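Local coordinates for RegF protein (Neisseria gonorrhoeae, PDB 4HOJ), which binds glutathione and calcium and, as a stringent starvation protein A of the glutathione transferase superfamily, probably has a regulatory role, at residues D33-I36 against Y37-P40. Residues are numbered along the deposited sequence; the frame is centred on the assembly and turned at random.
Sequences DIDI and YNKP. With GSH (glutathione), chain C.
Asp35 and Asn38 are the first and last residues of a type I beta turn, which lies between strand 30-33 and helix 41-46 of the thioredoxin-like domain. Asn38 N donates to Asp35 O at 2.9 Å, closing the turn. The Asp35 carboxylate grips the same loop twice. Asp35 OD1 accepts from Tyr37 N at 2.8 Å, as in an Asx turn. Asp35 OD2 takes Asn38 ND2 at 2.9 Å in a nearly straight bond (171°). Both donors meet the carboxylate from well above its plane, while OD2 lies in the amide plane of Asn38. CG of Asp35 stands anti to its backbone N (chi1 172°), which carries the carboxylate over the turn. Asp35 OD1 also sits at the edge of the Tyr37 ring, 3.3 Å from Tyr37 CD2. A water bridges Asp35 N and Asn38 O within the turn.

The tight part is this set of hydrogen bonds, on the solvent side. Apolar packing is looser: Ile36 CG1 lies 3.8 Å from Tyr37 CE2, and Ile34 CD1 touches Pro40 CG at the same distance. Ile34 and Ile36 also rest on Val52.

The extended chain of Lys39, a glutathione-pocket residue, passes Ile36 O. Lys39 NZ donates a hydrogen bond to glutathione O32 (2.7 Å) and another to Asn50 O. The chemistry implies that the carboxylate fixes the turn, while the lysine ammonium probably neutralises the glycyl carboxylate of glutathione.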
# COMPACT_ATOMS: atom_id res chain seq x y z
N ASP A 33 18.51 17.57 1.45
CA ASP A 33 18.96 16.72 0.35
C ASP A 33 19.87 15.63 0.90
O ASP A 33 20.82 15.91 1.65
CB ASP A 33 19.76 17.54 -0.67
CG ASP A 33 18.90 18.49 -1.49
OD1 ASP A 33 17.68 18.33 -1.55
OD2 ASP A 33 19.52 19.40 -2.10
N ILE A 34 19.59 14.42 0.46
CA ILE A 34 20.37 13.24 0.84
C ILE A 34 20.99 12.72 -0.45
O ILE A 34 20.27 12.49 -1.41
CB ILE A 34 19.46 12.20 1.49
CG1 ILE A 34 18.86 12.76 2.80
CG2 ILE A 34 20.26 10.92 1.64
CD1 ILE A 34 19.86 13.09 3.85
N ASP A 35 22.31 12.53 -0.44
CA ASP A 35 22.99 11.89 -1.55
C ASP A 35 22.83 10.39 -1.33
O ASP A 35 23.40 9.88 -0.35
CB ASP A 35 24.46 12.33 -1.47
CG ASP A 35 25.38 11.60 -2.45
OD1 ASP A 35 24.80 10.83 -3.25
OD2 ASP A 35 26.60 11.92 -2.43
N ILE A 36 22.16 9.71 -2.24
CA ILE A 36 21.93 8.29 -2.02
C ILE A 36 23.23 7.50 -2.10
O ILE A 36 23.26 6.35 -1.69
CB ILE A 36 20.87 7.72 -2.96
CG1 ILE A 36 21.31 7.83 -4.40
CG2 ILE A 36 19.53 8.41 -2.73
CD1 ILE A 36 20.23 7.32 -5.34
N TYR A 37 24.30 8.10 -2.61
CA TYR A 37 25.59 7.41 -2.71
C TYR A 37 26.42 7.63 -1.47
O TYR A 37 27.47 7.06 -1.34
CB TYR A 37 26.38 7.94 -3.95
CG TYR A 37 25.63 7.69 -5.24
CD1 TYR A 37 25.82 6.48 -5.96
CD2 TYR A 37 24.78 8.63 -5.76
CE1 TYR A 37 25.14 6.22 -7.12
CE2 TYR A 37 24.08 8.38 -6.94
CZ TYR A 37 24.30 7.17 -7.60
OH TYR A 37 23.63 6.90 -8.78
N ASN A 38 25.93 8.48 -0.57
CA ASN A 38 26.62 8.82 0.68
C ASN A 38 25.59 9.15 1.72
O ASN A 38 25.48 10.28 2.18
CB ASN A 38 27.53 10.02 0.46
CG ASN A 38 28.73 9.69 -0.38
OD1 ASN A 38 29.67 9.01 0.07
ND2 ASN A 38 28.72 10.16 -1.63
N LYS A 39 24.87 8.12 2.13
CA LYS A 39 23.76 8.33 3.05
C LYS A 39 24.23 8.59 4.48
O LYS A 39 25.22 7.99 4.94
CB LYS A 39 22.87 7.11 3.09
CG LYS A 39 22.27 6.79 1.79
CD LYS A 39 21.74 5.32 1.92
CE LYS A 39 21.09 4.87 0.66
NZ LYS A 39 20.79 3.39 0.86
N PRO A 40 23.58 9.49 5.20
CA PRO A 40 23.95 9.60 6.61
C PRO A 40 23.43 8.41 7.41
O PRO A 40 22.40 7.83 7.04
CB PRO A 40 23.24 10.88 7.07
CG PRO A 40 22.00 10.94 6.18
CD PRO A 40 22.47 10.38 4.82
N1 GSH C . 8.90 2.46 -1.91
CA1 GSH C . 9.76 3.66 -1.71
C1 GSH C . 8.92 4.89 -1.70
O11 GSH C . 9.26 5.87 -1.00
O12 GSH C . 7.92 4.90 -2.44
CB1 GSH C . 10.91 3.70 -2.73
CG1 GSH C . 11.96 4.77 -2.41
CD1 GSH C . 13.22 4.52 -3.22
OE1 GSH C . 13.34 3.63 -4.03
N2 GSH C . 14.20 5.47 -2.96
CA2 GSH C . 15.49 5.33 -3.64
C2 GSH C . 16.52 5.14 -2.56
O2 GSH C . 16.57 5.71 -1.48
CB2 GSH C . 15.92 6.53 -4.43
SG2 GSH C . 14.76 7.02 -5.68
N3 GSH C . 17.61 4.26 -2.96
CA3 GSH C . 18.69 3.95 -2.05
C3 GSH C . 18.65 2.48 -1.79
O31 GSH C . 17.72 1.68 -2.14
O32 GSH C . 19.63 2.03 -1.14
O HOH W 1 23.73 12.52 2.11